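Local structure of solute-binding protein (Thermoactinomyces vulgaris, 2ZYO) at residues A[23-27]-A[56-61]; A[96-100]-A[297-301]. The protein binds maltotetraose and probably serves as the extracellular sugar-capturing component of a cyclodextrin and maltodextrin uptake system. All blocks are in the same frame, centred on the assembly; numbering follows the deposited sequence.

Interaction 1. Residues A[23-27]-A[56-61]; sequences VWENA and VALLKQ
With chi1 at -172°, Val56 has CG1 trans to N and CG2 trans to the carbonyl carbon, which brings CG2 to the indole of Trp24, whose CG stands anti to the carbonyl carbon and beside the backbone N (chi1 -68°). The methyl sits over the five-membered ring, 3.9 Å from CG2 to the centroid, a CH-pi contact. At the edge of the same indole, in its plane, lies Gln61 O, 3.6 Å from Trp24 CZ3. The Gln61 amide stands nearly perpendicular to the ring and passes Trp24 CB. Its NE2 donates to Val56 O at 3.1 Å, reaching it from above the carbonyl plane, while OE1 accepts from Thr79 N of strand 77-81. Backbone pairing continues the parallel ladder of strands 20-25 and 50-55, the two strands of a beta-alpha-beta unit: Val56 N donates to Glu25 O at 2.8 Å. An alanine in place of Gln61 is likely to leave Val56 O and Thr79 N without this common partner. Glu25 OE2 uses its anti lone pair to take Asn26 N, whereas OE1 meets Thr36 and Lys126. Leu58 CD1 touches Asn26 CB at 3.6 Å; one water donates to Asn26 OD1, which also accepts from Asp28 N, and accepts from Leu58 N.

Interaction 2. Residues A[96-100]-A[297-301]; sequences PIQVD and TELMQ
Ile97 and Met300 form the close-packed end of this contact, their side chains crossing at about a right angle. The thioether bends at its last torsion (chi3 -70°), and its methyl CE comes to 3.7 Å from Ile97 CG2, while SD lies 4.0 Å from Ile97 CD1. Both residues are buried: Ile97 also rests on Leu121 and Leu286, and Met300 on Leu77 and Trp284. Two residues on, Val99 sends CG1 to within 3.7 Å of Thr297 CG2, a methyl-to-methyl touch that forms because CG1 stands beside the backbone N of Val99 (chi1 -64°). The same CG1 lies 4.0 Å from Gln301 NE2. That amide is tied back to its own helix, donating to Thr297 O from one face of the carbonyl while Gln301 N binds the same oxygen from the other, so two N-H groups grip one acceptor. No direct hydrogen bond joins the two segments. Instead a water spans them, donating a hydrogen bond to Thr297 OG1 at 2.7 Å and accepting from Gln98 N at 2.9 Å; OG1 is bonded to Pro293 O as well. Toward solvent the contact thins: the exposed Gln98 brings little more than its carbonyl O near Thr297 CG2. Helix 293-302 thus lies against the mixed sheet and the loop leaving its short strand 94-95, the helix-on-sheet layering of an alpha/beta lobe in bacterial solute-binding proteins.

Both segments of interaction 1 precede those of interaction 2 in the sequence. Their centres lie 20 Å apart, yet they touch directly where Val23 CG2 of strand 20-25 packs on Leu299 CD2 of helix 293-302 at 3.7 Å. Both also lean on strands 77-81 and 278-287: Trp24 meets Val78 and Met300 meets Leu77, while Val23 and Met300 both reach Trp284. Late helix and early strand are thereby joined in one alpha/beta body. Interaction 1 lies near the sugar site, the Leu58 side chain being about 9 Å from a bound glucose unit.

Interaction 1. Residues A[23-27]-A[56-61]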
loop_
_atom_site.group_PDB
_atom_site.type_symbol
_atom_site.label_atom_id
_atom_site.label_comp_id
_atom_site.label_asym_id
_atom_site.label_seq_id
_atom_site.Cartn_x
_atom_site.Cartn_y
_atom_site.Cartn_z
ATOM N N VAL A 23 10.101 -18.997 9.481
ATOM C CA VAL A 23 9.281 -17.871 9.059
ATOM C C VAL A 23 9.892 -16.597 9.635
ATOM O O VAL A 23 10.206 -16.552 10.822
ATOM C CB VAL A 23 7.825 -18.030 9.571
ATOM C CG1 VAL A 23 7.007 -16.783 9.316
ATOM C CG2 VAL A 23 7.150 -19.239 8.925
ATOM N N TRP A 24 10.080 -15.580 8.795
ATOM C CA TRP A 24 10.506 -14.262 9.275
ATOM C C TRP A 24 9.308 -13.327 9.356
ATOM O O TRP A 24 8.564 -13.177 8.385
ATOM C CB TRP A 24 11.574 -13.643 8.371
ATOM C CG TRP A 24 12.910 -14.327 8.391
ATOM C CD1 TRP A 24 13.346 -15.268 9.281
ATOM C CD2 TRP A 24 13.996 -14.093 7.490
ATOM N NE1 TRP A 24 14.631 -15.652 8.972
ATOM C CE2 TRP A 24 15.056 -14.940 7.882
ATOM C CE3 TRP A 24 14.172 -13.254 6.382
ATOM C CZ2 TRP A 24 16.278 -14.973 7.204
ATOM C CZ3 TRP A 24 15.389 -13.286 5.708
ATOM C CH2 TRP A 24 16.424 -14.142 6.121
ATOM N N GLU A 25 9.131 -12.700 10.514
ATOM C CA GLU A 25 8.017 -11.786 10.739
ATOM C C GLU A 25 8.497 -10.471 11.357
ATOM O O GLU A 25 9.511 -10.440 12.061
ATOM C CB GLU A 25 6.947 -12.450 11.618
ATOM C CG GLU A 25 5.690 -11.609 11.887
ATOM C CD GLU A 25 4.957 -11.195 10.621
ATOM O OE1 GLU A 25 3.934 -11.831 10.298
ATOM O OE2 GLU A 25 5.399 -10.240 9.946
ATOM N N ASN A 26 7.749 -9.403 11.079
ATOM C CA ASN A 26 8.042 -8.044 11.546
ATOM C C ASN A 26 8.581 -7.969 12.972
ATOM O O ASN A 26 7.967 -8.482 13.905
ATOM C CB ASN A 26 6.788 -7.171 11.418
ATOM C CG ASN A 26 7.075 -5.693 11.619
ATOM O OD1 ASN A 26 8.227 -5.279 11.747
ATOM N ND2 ASN A 26 6.020 -4.888 11.637
ATOM N N ALA A 27 9.730 -7.311 13.118
ATOM C CA ALA A 27 10.421 -7.218 14.403
ATOM C C ALA A 27 9.970 -6.032 15.256
ATOM O O ALA A 27 10.074 -6.081 16.483
ATOM C CB ALA A 27 11.927 -7.169 14.187
ATOM N N VAL A 56 12.343 -10.266 12.121
ATOM C CA VAL A 56 13.098 -9.484 11.138
ATOM C C VAL A 56 12.192 -8.397 10.564
ATOM O O VAL A 56 11.091 -8.683 10.080
ATOM C CB VAL A 56 13.658 -10.340 9.965
ATOM C CG1 VAL A 56 14.581 -9.497 9.091
ATOM C CG2 VAL A 56 14.407 -11.573 10.469
ATOM N N ALA A 57 12.662 -7.152 10.620
ATOM C CA ALA A 57 11.898 -6.010 10.128
ATOM C C ALA A 57 11.525 -6.206 8.664
ATOM O O ALA A 57 12.341 -6.671 7.870
ATOM C CB ALA A 57 12.692 -4.732 10.304
ATOM N N LEU A 58 10.287 -5.857 8.323
ATOM C CA LEU A 58 9.773 -6.030 6.963
ATOM C C LEU A 58 10.730 -5.534 5.882
ATOM O O LEU A 58 11.049 -6.269 4.946
ATOM C CB LEU A 58 8.408 -5.348 6.815
ATOM C CG LEU A 58 7.117 -6.172 6.916
ATOM C CD1 LEU A 58 7.228 -7.392 7.825
ATOM C CD2 LEU A 58 5.983 -5.264 7.363
ATOM N N LEU A 59 11.208 -4.301 6.028
ATOM C CA LEU A 59 12.052 -3.683 5.007
ATOM C C LEU A 59 13.524 -4.098 5.081
ATOM O O LEU A 59 14.353 -3.591 4.323
ATOM C CB LEU A 59 11.900 -2.155 5.023
ATOM C CG LEU A 59 10.515 -1.602 4.656
ATOM C CD1 LEU A 59 10.509 -0.085 4.731
ATOM C CD2 LEU A 59 10.046 -2.076 3.275
ATOM N N LYS A 60 13.834 -5.026 5.983
ATOM C CA LYS A 60 15.177 -5.597 6.085
ATOM C C LYS A 60 15.237 -7.040 5.589
ATOM O O LYS A 60 16.324 -7.588 5.389
ATOM C CB LYS A 60 15.683 -5.522 7.526
ATOM C CG LYS A 60 15.989 -4.111 7.990
ATOM C CD LYS A 60 16.793 -4.119 9.273
ATOM C CE LYS A 60 17.053 -2.707 9.769
ATOM N NZ LYS A 60 17.959 -1.940 8.865
ATOM N N GLN A 61 14.070 -7.645 5.381
ATOM C CA GLN A 61 13.989 -9.066 5.036
ATOM C C GLN A 61 14.586 -9.411 3.674
ATOM O O GLN A 61 15.242 -10.443 3.527
ATOM C CB GLN A 61 12.547 -9.566 5.126
ATOM C CG GLN A 61 12.045 -9.719 6.552
ATOM C CD GLN A 61 10.794 -10.569 6.660
ATOM O OE1 GLN A 61 10.506 -11.394 5.790
ATOM N NE2 GLN A 61 10.049 -10.378 7.739
HETATM O O HOH W 1 8.724 -3.822 9.705
#

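Interaction 2. Residues A[96-100]-A[297-301]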
loop_
_atom_site.group_PDB
_atom_site.type_symbol
_atom_site.label_atom_id
_atom_site.label_comp_id
_atom_site.label_asym_id
_atom_site.label_seq_id
_atom_site.Cartn_x
_atom_site.Cartn_y
_atom_site.Cartn_z
ATOM N N PRO A 96 7.945 -19.163 -7.367
ATOM C CA PRO A 96 6.484 -19.099 -7.401
ATOM C C PRO A 96 5.849 -20.095 -6.440
ATOM O O PRO A 96 6.466 -21.109 -6.103
ATOM C CB PRO A 96 6.147 -19.501 -8.841
ATOM C CG PRO A 96 7.399 -19.295 -9.610
ATOM C CD PRO A 96 8.503 -19.595 -8.660
ATOM N N ILE A 97 4.634 -19.795 -5.989
ATOM C CA ILE A 97 3.842 -20.785 -5.274
ATOM C C ILE A 97 2.901 -21.481 -6.246
ATOM O O ILE A 97 2.458 -20.889 -7.236
ATOM C CB ILE A 97 3.059 -20.199 -4.069
ATOM C CG1 ILE A 97 2.152 -19.039 -4.495
ATOM C CG2 ILE A 97 4.028 -19.775 -2.967
ATOM C CD1 ILE A 97 1.053 -18.715 -3.482
ATOM N N GLN A 98 2.618 -22.745 -5.964
ATOM C CA GLN A 98 1.708 -23.524 -6.779
ATOM C C GLN A 98 0.473 -23.876 -5.963
ATOM O O GLN A 98 0.487 -24.799 -5.143
ATOM C CB GLN A 98 2.406 -24.773 -7.324
ATOM C CG GLN A 98 3.543 -24.448 -8.284
ATOM C CD GLN A 98 4.202 -25.684 -8.848
ATOM O OE1 GLN A 98 5.082 -26.275 -8.220
ATOM N NE2 GLN A 98 3.787 -26.078 -10.049
ATOM N N VAL A 99 -0.581 -23.091 -6.172
ATOM C CA VAL A 99 -1.881 -23.324 -5.552
ATOM C C VAL A 99 -2.967 -23.272 -6.620
ATOM O O VAL A 99 -2.787 -22.642 -7.666
ATOM C CB VAL A 99 -2.194 -22.296 -4.422
ATOM C CG1 VAL A 99 -1.202 -22.431 -3.272
ATOM C CG2 VAL A 99 -2.212 -20.863 -4.957
ATOM N N ASP A 100 -4.087 -23.938 -6.355
ATOM C CA ASP A 100 -5.207 -23.968 -7.291
ATOM C C ASP A 100 -5.900 -22.614 -7.345
ATOM O O ASP A 100 -5.766 -21.804 -6.425
ATOM C CB ASP A 100 -6.219 -25.044 -6.885
ATOM C CG ASP A 100 -5.607 -26.432 -6.807
ATOM O OD1 ASP A 100 -4.627 -26.706 -7.530
ATOM O OD2 ASP A 100 -6.122 -27.255 -6.020
ATOM N N THR A 297 4.443 -24.080 1.380
ATOM C CA THR A 297 3.236 -23.536 0.753
ATOM C C THR A 297 1.980 -23.965 1.515
ATOM O O THR A 297 1.006 -23.214 1.587
ATOM C CB THR A 297 3.152 -23.919 -0.741
ATOM O OG1 THR A 297 4.314 -23.426 -1.416
ATOM C CG2 THR A 297 1.913 -23.325 -1.400
ATOM N N GLU A 298 2.011 -25.168 2.088
ATOM C CA GLU A 298 0.946 -25.612 2.983
ATOM C C GLU A 298 0.899 -24.752 4.247
ATOM O O GLU A 298 -0.180 -24.377 4.704
ATOM C CB GLU A 298 1.088 -27.100 3.318
ATOM C CG GLU A 298 0.760 -27.993 2.129
ATOM C CD GLU A 298 1.085 -29.458 2.345
ATOM O OE1 GLU A 298 1.847 -29.787 3.279
ATOM O OE2 GLU A 298 0.580 -30.284 1.551
ATOM N N LEU A 299 2.069 -24.429 4.799
ATOM C CA LEU A 299 2.140 -23.507 5.932
ATOM C C LEU A 299 1.599 -22.128 5.546
ATOM O O LEU A 299 0.833 -21.523 6.296
ATOM C CB LEU A 299 3.576 -23.403 6.469
ATOM C CG LEU A 299 3.887 -22.329 7.521
ATOM C CD1 LEU A 299 3.084 -22.508 8.810
ATOM C CD2 LEU A 299 5.372 -22.319 7.814
ATOM N N MET A 300 1.993 -21.644 4.370
ATOM C CA MET A 300 1.538 -20.343 3.884
ATOM C C MET A 300 0.015 -20.263 3.816
ATOM O O MET A 300 -0.577 -19.248 4.181
ATOM C CB MET A 300 2.136 -20.037 2.513
ATOM C CG MET A 300 1.819 -18.631 2.027
ATOM S SD MET A 300 2.277 -18.317 0.316
ATOM C CE MET A 300 4.067 -18.300 0.431
ATOM N N GLN A 301 -0.608 -21.336 3.331
ATOM C CA GLN A 301 -2.065 -21.419 3.279
ATOM C C GLN A 301 -2.667 -21.446 4.682
ATOM O O GLN A 301 -3.686 -20.801 4.940
ATOM C CB GLN A 301 -2.512 -22.650 2.488
ATOM C CG GLN A 301 -2.263 -22.543 1.000
ATOM C CD GLN A 301 -2.479 -23.857 0.285
ATOM O OE1 GLN A 301 -3.606 -24.207 -0.061
ATOM N NE2 GLN A 301 -1.396 -24.586 0.050
HETATM O O HOH W 2 4.238 -24.130 -4.019
#